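PDB 2AWA: DNA polymerase III, beta chain from Streptococcus pneumoniae, which probably forms a ring-shaped head-to-tail dimer around DNA that tethers DNA polymerases and other proteins and gives them processivity. Local coordinates for residues T45-V50 with S86-A91; Q25-T30 with F93-V98; E335-S340 with I363-P368. All coordinates share one frame; numbering follows the deposited sequence.

Contact 1. Residues T45-V50 with S86-A91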
loop_
_atom_site.group_PDB
_atom_site.type_symbol
_atom_site.label_atom_id
_atom_site.label_comp_id
_atom_site.label_asym_id
_atom_site.label_seq_id
_atom_site.Cartn_x
_atom_site.Cartn_y
_atom_site.Cartn_z
ATOM N N THR B 45 9.571 -22.481 6.165
ATOM C CA THR B 45 8.429 -23.366 6.206
ATOM C C THR B 45 7.666 -23.148 7.489
ATOM O O THR B 45 8.243 -22.713 8.469
ATOM C CB THR B 45 8.851 -24.880 6.116
ATOM O OG1 THR B 45 9.572 -25.279 7.296
ATOM C CG2 THR B 45 9.698 -25.124 4.888
ATOM N N VAL B 46 6.365 -23.418 7.457
ATOM C CA VAL B 46 5.607 -23.640 8.668
ATOM C C VAL B 46 5.616 -25.129 8.924
ATOM O O VAL B 46 5.665 -25.919 7.981
ATOM C CB VAL B 46 4.159 -23.113 8.606
ATOM C CG1 VAL B 46 3.426 -23.563 7.338
ATOM C CG2 VAL B 46 3.388 -23.524 9.875
ATOM N N LYS B 47 5.623 -25.488 10.204
ATOM C CA LYS B 47 5.621 -26.866 10.655
ATOM C C LYS B 47 4.276 -27.118 11.266
ATOM O O LYS B 47 3.784 -26.291 12.029
ATOM C CB LYS B 47 6.719 -27.093 11.696
ATOM C CG LYS B 47 6.641 -28.409 12.468
ATOM C CD LYS B 47 7.992 -28.719 13.092
ATOM C CE LYS B 47 7.888 -29.467 14.409
ATOM N NZ LYS B 47 7.325 -30.810 14.237
ATOM N N ILE B 48 3.702 -28.272 10.935
ATOM C CA ILE B 48 2.335 -28.622 11.300
ATOM C C ILE B 48 2.321 -29.966 12.001
ATOM O O ILE B 48 2.391 -31.012 11.348
ATOM C CB ILE B 48 1.443 -28.699 10.050
ATOM C CG1 ILE B 48 1.417 -27.347 9.353
ATOM C CG2 ILE B 48 0.010 -29.110 10.402
ATOM C CD1 ILE B 48 0.900 -27.440 7.969
ATOM N N ASP B 49 2.239 -29.927 13.327
ATOM C CA ASP B 49 2.128 -31.124 14.151
ATOM C C ASP B 49 0.668 -31.381 14.442
ATOM O O ASP B 49 -0.050 -30.474 14.839
ATOM C CB ASP B 49 2.861 -30.943 15.476
ATOM C CG ASP B 49 4.330 -31.289 15.380
ATOM O OD1 ASP B 49 4.644 -32.476 15.097
ATOM O OD2 ASP B 49 5.166 -30.383 15.611
ATOM N N VAL B 50 0.239 -32.622 14.259
ATOM C CA VAL B 50 -1.144 -32.981 14.422
ATOM C C VAL B 50 -1.213 -34.090 15.437
ATOM O O VAL B 50 -0.733 -35.187 15.177
ATOM C CB VAL B 50 -1.735 -33.481 13.105
ATOM C CG1 VAL B 50 -3.183 -33.942 13.311
ATOM C CG2 VAL B 50 -1.643 -32.398 12.058
ATOM N N SER B 86 3.195 -35.261 11.187
ATOM C CA SER B 86 3.910 -34.001 11.082
ATOM C C SER B 86 4.364 -33.712 9.651
ATOM O O SER B 86 4.718 -34.635 8.917
ATOM C CB SER B 86 5.127 -34.055 11.984
ATOM O OG SER B 86 5.794 -32.814 11.980
ATOM N N ILE B 87 4.388 -32.434 9.267
ATOM C CA ILE B 87 4.837 -32.049 7.929
ATOM C C ILE B 87 5.306 -30.587 7.894
ATOM O O ILE B 87 4.924 -29.782 8.744
ATOM C CB ILE B 87 3.682 -32.290 6.871
ATOM C CG1 ILE B 87 4.211 -32.407 5.436
ATOM C CG2 ILE B 87 2.613 -31.210 6.959
ATOM C CD1 ILE B 87 4.959 -33.681 5.190
ATOM N N LEU B 88 6.133 -30.269 6.900
ATOM C CA LEU B 88 6.550 -28.910 6.618
ATOM C C LEU B 88 6.014 -28.431 5.280
ATOM O O LEU B 88 6.062 -29.167 4.302
ATOM C CB LEU B 88 8.062 -28.847 6.548
ATOM C CG LEU B 88 8.758 -29.294 7.815
ATOM C CD1 LEU B 88 10.253 -29.051 7.686
ATOM C CD2 LEU B 88 8.178 -28.567 9.012
ATOM N N LEU B 89 5.533 -27.188 5.233
ATOM C CA LEU B 89 5.149 -26.564 3.969
ATOM C C LEU B 89 5.758 -25.170 3.870
ATOM O O LEU B 89 5.932 -24.497 4.878
ATOM C CB LEU B 89 3.641 -26.471 3.879
ATOM C CG LEU B 89 2.893 -27.802 3.832
ATOM C CD1 LEU B 89 1.474 -27.671 4.355
ATOM C CD2 LEU B 89 2.903 -28.330 2.411
ATOM N N GLU B 90 6.101 -24.739 2.665
ATOM C CA GLU B 90 6.558 -23.366 2.489
ATOM C C GLU B 90 5.404 -22.448 2.836
ATOM O O GLU B 90 4.329 -22.513 2.237
ATOM C CB GLU B 90 7.054 -23.116 1.085
ATOM C CG GLU B 90 8.330 -23.889 0.769
ATOM C CD GLU B 90 9.580 -23.331 1.457
ATOM O OE1 GLU B 90 9.528 -22.198 1.998
ATOM O OE2 GLU B 90 10.628 -24.027 1.433
ATOM N N ALA B 91 5.629 -21.615 3.836
ATOM C CA ALA B 91 4.555 -20.904 4.490
ATOM C C ALA B 91 3.825 -19.922 3.584
ATOM O O ALA B 91 2.621 -19.997 3.474
ATOM C CB ALA B 91 5.072 -20.221 5.781
#
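Leu88 lays its CD2 methyl beside Lys47 CB, 3.4 Å away, where strands 45-50 and 86-90 run antiparallel. With CG anti to its carbonyl carbon (chi1 -59°), Leu88 tilts that methyl across the stem of Lys47. The lysine chain then bends at its last two torsions and runs on along its own strand toward Asp49, so that NZ forms a salt bridge of 2.6 Å with Asp49 OD2, on the syn side but tilted well out of the carboxylate plane. Ser86 shares this face: its OG is bonded to Ser132 OG, and Asp49 OD1 at 3.3 Å is at most a weak second acceptor.

Val46, Ile48, Ile87 and Leu89 point to the other face. Ile48 CD1 meets Leu89 CD1 at 3.7 Å on a diagonal, where both residues also touch the rings of Phe94 and Phe108, while Ile87 CG2 rests less closely against Ile48 CB. Two hydrogen-bonded pairs, Val46 with Leu89 and Ile48 with Ile87, supply four backbone bonds, from Val46 N to Leu89 O at 2.8 Å to the longer Ile87 N to Ile48 O at 3.2 Å.

Where the strand turns into helix 91-100, Ala91 CB lies 4.0 Å from Val46 CG1. Glu90, at the N-cap position, bonds through OE1 to Ser44 OG, and Thr45 OG1 to Ile42 O. The chemistry is two-sided: the Lys47 face mixes the Lys47-Asp49 charge pair and Ser86 with Leu88, whereas the side chains these strands put on the Ile48 face are all aliphatic, and Ile48 and Leu89 pack on Phe94 and Phe108.

Contact 2. Residues Q25-T30 with F93-V98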
loop_
_atom_site.group_PDB
_atom_site.type_symbol
_atom_site.label_atom_id
_atom_site.label_comp_id
_atom_site.label_asym_id
_atom_site.label_seq_id
_atom_site.Cartn_x
_atom_site.Cartn_y
_atom_site.Cartn_z
ATOM N N GLN B 25 -6.441 -17.929 9.926
ATOM C CA GLN B 25 -6.062 -16.932 10.909
ATOM C C GLN B 25 -4.857 -17.422 11.688
ATOM O O GLN B 25 -3.873 -16.735 11.794
ATOM C CB GLN B 25 -7.215 -16.621 11.863
ATOM C CG GLN B 25 -6.914 -15.417 12.730
ATOM C CD GLN B 25 -7.826 -15.288 13.914
ATOM O OE1 GLN B 25 -8.954 -15.788 13.907
ATOM N NE2 GLN B 25 -7.344 -14.612 14.953
ATOM N N ALA B 26 -4.947 -18.627 12.226
ATOM C CA ALA B 26 -3.826 -19.257 12.901
ATOM C C ALA B 26 -2.563 -19.292 12.044
ATOM O O ALA B 26 -1.476 -19.013 12.555
ATOM C CB ALA B 26 -4.198 -20.649 13.349
ATOM N N LEU B 27 -2.683 -19.605 10.749
ATOM C CA LEU B 27 -1.493 -19.598 9.879
ATOM C C LEU B 27 -0.873 -18.196 9.777
ATOM O O LEU B 27 0.359 -18.069 9.765
ATOM C CB LEU B 27 -1.789 -20.150 8.485
ATOM C CG LEU B 27 -2.102 -21.655 8.436
ATOM C CD1 LEU B 27 -2.765 -22.074 7.119
ATOM C CD2 LEU B 27 -0.868 -22.519 8.697
ATOM N N ASN B 28 -1.729 -17.166 9.728
ATOM C CA ASN B 28 -1.294 -15.801 9.569
ATOM C C ASN B 28 -0.615 -15.267 10.801
ATOM O O ASN B 28 0.316 -14.456 10.714
ATOM C CB ASN B 28 -2.464 -14.912 9.184
ATOM C CG ASN B 28 -2.795 -14.998 7.699
ATOM O OD1 ASN B 28 -1.932 -15.281 6.866
ATOM N ND2 ASN B 28 -4.046 -14.753 7.366
ATOM N N THR B 29 -1.070 -15.729 11.955
ATOM C CA THR B 29 -0.426 -15.416 13.202
ATOM C C THR B 29 0.921 -16.079 13.232
ATOM O O THR B 29 1.897 -15.460 13.615
ATOM C CB THR B 29 -1.249 -15.929 14.376
ATOM O OG1 THR B 29 -2.487 -15.246 14.385
ATOM C CG2 THR B 29 -0.551 -15.669 15.702
ATOM N N THR B 30 0.979 -17.346 12.843
ATOM C CA THR B 30 2.245 -18.071 12.923
ATOM C C THR B 30 3.270 -17.494 11.946
ATOM O O THR B 30 4.445 -17.384 12.266
ATOM C CB THR B 30 2.058 -19.574 12.690
ATOM O OG1 THR B 30 1.197 -20.094 13.712
ATOM C CG2 THR B 30 3.383 -20.296 12.761
ATOM N N PHE B 93 3.484 -19.621 0.301
ATOM C CA PHE B 93 2.727 -20.296 -0.732
ATOM C C PHE B 93 1.497 -21.010 -0.146
ATOM O O PHE B 93 0.377 -20.796 -0.597
ATOM C CB PHE B 93 3.622 -21.274 -1.479
ATOM C CG PHE B 93 3.011 -21.790 -2.721
ATOM C CD1 PHE B 93 2.689 -20.924 -3.745
ATOM C CD2 PHE B 93 2.742 -23.131 -2.877
ATOM C CE1 PHE B 93 2.100 -21.379 -4.902
ATOM C CE2 PHE B 93 2.153 -23.589 -4.039
ATOM C CZ PHE B 93 1.836 -22.703 -5.053
ATOM N N PHE B 94 1.717 -21.832 0.877
ATOM C CA PHE B 94 0.660 -22.622 1.479
ATOM C C PHE B 94 -0.463 -21.718 1.899
ATOM O O PHE B 94 -1.635 -21.947 1.544
ATOM C CB PHE B 94 1.192 -23.383 2.698
ATOM C CG PHE B 94 0.141 -24.140 3.452
ATOM C CD1 PHE B 94 -0.687 -25.042 2.802
ATOM C CD2 PHE B 94 -0.005 -23.971 4.823
ATOM C CE1 PHE B 94 -1.654 -25.759 3.508
ATOM C CE2 PHE B 94 -0.956 -24.693 5.543
ATOM C CZ PHE B 94 -1.786 -25.578 4.885
ATOM N N ILE B 95 -0.095 -20.673 2.634
ATOM C CA ILE B 95 -1.063 -19.690 3.112
ATOM C C ILE B 95 -1.855 -19.050 1.987
ATOM O O ILE B 95 -3.072 -18.958 2.087
ATOM C CB ILE B 95 -0.418 -18.620 4.003
ATOM C CG1 ILE B 95 -0.051 -19.273 5.342
ATOM C CG2 ILE B 95 -1.382 -17.456 4.222
ATOM C CD1 ILE B 95 0.756 -18.407 6.303
ATOM N N ASN B 96 -1.179 -18.627 0.922
ATOM C CA ASN B 96 -1.883 -18.142 -0.267
ATOM C C ASN B 96 -2.878 -19.136 -0.841
ATOM O O ASN B 96 -3.946 -18.747 -1.306
ATOM C CB ASN B 96 -0.902 -17.784 -1.389
ATOM C CG ASN B 96 -0.269 -16.463 -1.182
ATOM O OD1 ASN B 96 -0.935 -15.507 -0.807
ATOM N ND2 ASN B 96 1.026 -16.385 -1.423
ATOM N N VAL B 97 -2.504 -20.409 -0.849
ATOM C CA VAL B 97 -3.327 -21.422 -1.472
ATOM C C VAL B 97 -4.580 -21.639 -0.638
ATOM O O VAL B 97 -5.682 -21.631 -1.176
ATOM C CB VAL B 97 -2.546 -22.742 -1.657
ATOM C CG1 VAL B 97 -3.499 -23.936 -1.856
ATOM C CG2 VAL B 97 -1.591 -22.611 -2.812
ATOM N N VAL B 98 -4.407 -21.837 0.668
ATOM C CA VAL B 98 -5.547 -22.020 1.548
ATOM C C VAL B 98 -6.513 -20.855 1.364
ATOM O O VAL B 98 -7.694 -21.026 1.100
ATOM C CB VAL B 98 -5.106 -22.084 3.025
ATOM C CG1 VAL B 98 -6.294 -21.885 3.955
ATOM C CG2 VAL B 98 -4.388 -23.405 3.324
#
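Helices 20-31 and 91-100 form the antiparallel helix pair of the N-terminal clamp domain, the element that in sliding clamps faces the central DNA channel with sheets behind it. Their short segments run at 156° to each other, with axes 10.4 Å apart, and Leu27 and Ile95 fill the gap between them. Ile95 CG1 packs 3.7 Å from Leu27 CB, and the same isoleucine carries its CD1 on to the Leu27 carbonyl, 3.5 Å from O. It gets there because CG1 stands anti to the carbonyl carbon (chi1 -72°), which throws the longer branch across to the first helix. The shorter branch, CG2, meets Asn28 OD1 at 3.5 Å, a contact of carbon with oxygen at the margin of the interface.

Leu27 spreads its two methyls deeper, and both lie near Phe94 CE2. CD1 is the closer, at 3.6 Å, and comes obliquely to the ring; the two side chains cross almost at right angles. Val98 CG2 covers one face of that ring, 3.6 Å above its plane and toward the rim. Leu57 of strand 54-60 adds to the packing round Leu27.

Within the first helix, Thr30 N and Thr30 OG1 grip Ala26 O from opposite faces of its plane, OG1 at 3.1 Å, and Asn68 ND2 also bonds to this oxygen. On the second helix, Phe93 packs on Val320 and Val97 on Leu292, both of the second subunit. Between the two segments no hydrogen bond forms, so their fit rests mainly on apolar packing, with no directional bond to fix it.

Contact 3. Residues E335-S340 with I363-P368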
loop_
_atom_site.group_PDB
_atom_site.type_symbol
_atom_site.label_atom_id
_atom_site.label_comp_id
_atom_site.label_asym_id
_atom_site.label_seq_id
_atom_site.Cartn_x
_atom_site.Cartn_y
_atom_site.Cartn_z
ATOM N N GLU B 335 13.082 31.524 30.806
ATOM C CA GLU B 335 13.830 32.526 30.072
ATOM C C GLU B 335 13.853 32.220 28.597
ATOM O O GLU B 335 13.454 31.147 28.165
ATOM C CB GLU B 335 15.243 32.687 30.641
ATOM C CG GLU B 335 16.048 31.404 30.779
ATOM C CD GLU B 335 17.390 31.640 31.466
ATOM O OE1 GLU B 335 17.528 32.672 32.183
ATOM O OE2 GLU B 335 18.300 30.788 31.282
ATOM N N ASP B 336 14.294 33.198 27.820
ATOM C CA ASP B 336 14.358 33.034 26.382
ATOM C C ASP B 336 15.306 31.896 26.075
ATOM O O ASP B 336 16.141 31.512 26.902
ATOM C CB ASP B 336 14.797 34.329 25.692
ATOM C CG ASP B 336 13.812 35.491 25.931
ATOM O OD1 ASP B 336 12.645 35.218 26.306
ATOM O OD2 ASP B 336 14.203 36.674 25.749
ATOM N N LEU B 337 15.139 31.315 24.901
ATOM C CA LEU B 337 15.969 30.193 24.494
ATOM C C LEU B 337 15.911 30.037 23.004
ATOM O O LEU B 337 14.837 30.132 22.405
ATOM C CB LEU B 337 15.479 28.899 25.130
ATOM C CG LEU B 337 16.055 27.572 24.609
ATOM C CD1 LEU B 337 17.564 27.476 24.822
ATOM C CD2 LEU B 337 15.343 26.392 25.286
ATOM N N THR B 338 17.065 29.770 22.412
ATOM C CA THR B 338 17.095 29.296 21.052
ATOM C C THR B 338 17.742 27.924 20.982
ATOM O O THR B 338 18.866 27.730 21.442
ATOM C CB THR B 338 17.748 30.325 20.145
ATOM O OG1 THR B 338 16.858 31.448 20.035
ATOM C CG2 THR B 338 17.978 29.757 18.775
ATOM N N ILE B 339 17.032 26.973 20.393
ATOM C CA ILE B 339 17.483 25.583 20.410
ATOM C C ILE B 339 17.117 24.867 19.107
ATOM O O ILE B 339 16.049 25.098 18.557
ATOM C CB ILE B 339 16.922 24.858 21.656
ATOM C CG1 ILE B 339 17.534 23.485 21.809
ATOM C CG2 ILE B 339 15.395 24.768 21.605
ATOM C CD1 ILE B 339 17.245 22.866 23.145
ATOM N N SER B 340 18.035 24.036 18.608
ATOM C CA SER B 340 17.849 23.264 17.381
ATOM C C SER B 340 17.939 21.776 17.681
ATOM O O SER B 340 18.743 21.350 18.494
ATOM C CB SER B 340 18.902 23.618 16.338
ATOM O OG SER B 340 18.710 24.933 15.864
ATOM N N ILE B 363 16.991 23.170 29.411
ATOM C CA ILE B 363 18.082 23.724 30.199
ATOM C C ILE B 363 18.848 24.780 29.413
ATOM O O ILE B 363 19.010 25.911 29.864
ATOM C CB ILE B 363 19.063 22.643 30.623
ATOM C CG1 ILE B 363 18.307 21.535 31.373
ATOM C CG2 ILE B 363 20.195 23.271 31.445
ATOM C CD1 ILE B 363 19.070 20.873 32.520
ATOM N N SER B 364 19.325 24.396 28.237
ATOM C CA SER B 364 20.149 25.259 27.416
ATOM C C SER B 364 20.011 24.788 25.991
ATOM O O SER B 364 19.288 23.843 25.729
ATOM C CB SER B 364 21.600 25.153 27.862
ATOM O OG SER B 364 21.991 23.796 27.834
ATOM N N ALA B 365 20.709 25.444 25.077
ATOM C CA ALA B 365 20.677 25.061 23.687
ATOM C C ALA B 365 21.453 23.767 23.444
ATOM O O ALA B 365 21.255 23.118 22.415
ATOM C CB ALA B 365 21.221 26.176 22.834
ATOM N N VAL B 366 22.305 23.378 24.387
ATOM C CA VAL B 366 23.158 22.211 24.200
ATOM C C VAL B 366 22.865 21.032 25.112
ATOM O O VAL B 366 23.393 19.951 24.878
ATOM C CB VAL B 366 24.660 22.546 24.363
ATOM C CG1 VAL B 366 25.049 23.691 23.443
ATOM C CG2 VAL B 366 25.010 22.862 25.812
ATOM N N ARG B 367 22.049 21.213 26.141
ATOM C CA ARG B 367 21.706 20.081 27.004
ATOM C C ARG B 367 20.376 19.432 26.595
ATOM O O ARG B 367 19.479 20.092 26.052
ATOM C CB ARG B 367 21.704 20.487 28.473
ATOM C CG ARG B 367 23.096 20.877 28.979
ATOM C CD ARG B 367 23.397 20.324 30.369
ATOM N NE ARG B 367 23.864 18.929 30.324
ATOM C CZ ARG B 367 23.231 17.871 30.851
ATOM N NH1 ARG B 367 22.063 18.002 31.490
ATOM N NH2 ARG B 367 23.780 16.659 30.740
ATOM N N PRO B 368 20.278 18.108 26.763
ATOM C CA PRO B 368 19.032 17.404 26.470
ATOM C C PRO B 368 17.843 18.032 27.132
ATOM O O PRO B 368 17.988 18.562 28.220
ATOM C CB PRO B 368 19.289 16.012 27.035
ATOM C CG PRO B 368 20.727 15.830 26.829
ATOM C CD PRO B 368 21.352 17.166 27.107
HETATM O O HOH W 1 20.779 23.824 19.918
#
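Leu337 CG and Ile339 CG1 both stand anti to the backbone N (chi1 168° and -172°), which extends these side chains from strand 337-341 toward the backbone of Ser364 and Ala365. Leu337 CD1 comes to rest against the peptide joining those two residues, 3.8 Å from Ala365 N. Ile339 meets the loop at its carbonyl oxygens: CD1 lies 3.4 Å from Ser364 O, and CG1 leans on the Ala365 carbonyl. Between these two side chains along the strand, Ala365 CB presses on Thr338 O at 3.1 Å, a tight carbon-oxygen contact.

No direct hydrogen bond joins the two segments. Instead a water accepts from Ser340 N at 3.0 Å and donates to Ala365 O at 2.6 Å, spanning the gap beside Ile339. The loop keeps its own shape through Ser364, whose OG, on the side away from the strand, accepts from Arg367 N at 3.1 Å and, more weakly, from Val366 N.

Phe362, at the end of strand 357-362, packs on both Leu337 and Ile339. Strand 337-341 is at the margin of its sheet and pairs on one side with strand 302-307. The arrangement belongs to the C-terminal clamp domain: the connection between antiparallel strands 357-362 and 369-373, shaped by an ST motif, lies along the edge of strand 337-341, an outermost strand of the other sheet within this chain.

Overall arrangement
Contacts 1 and 2 are buried parts of one N-terminal domain, and they touch: Phe94 of contact 2 packs on Val46, Ile48 and Leu89 of contact 1. Helix 20-31 precedes strand 45-50 and strand 85-90 runs into helix 91-100, so the same two chain passages supply both. Contact 1 combines backbone pairing with side-chain packing, whereas contact 2 relies on apolar packing between helices. Contact 3 is a surface contact in the C-terminal domain, on the opposite side of the chain's centre, with its nearest atoms about 38 Å from contact 2. There, aliphatic side chains lie mainly against loop backbone, and a water replaces direct hydrogen bonds.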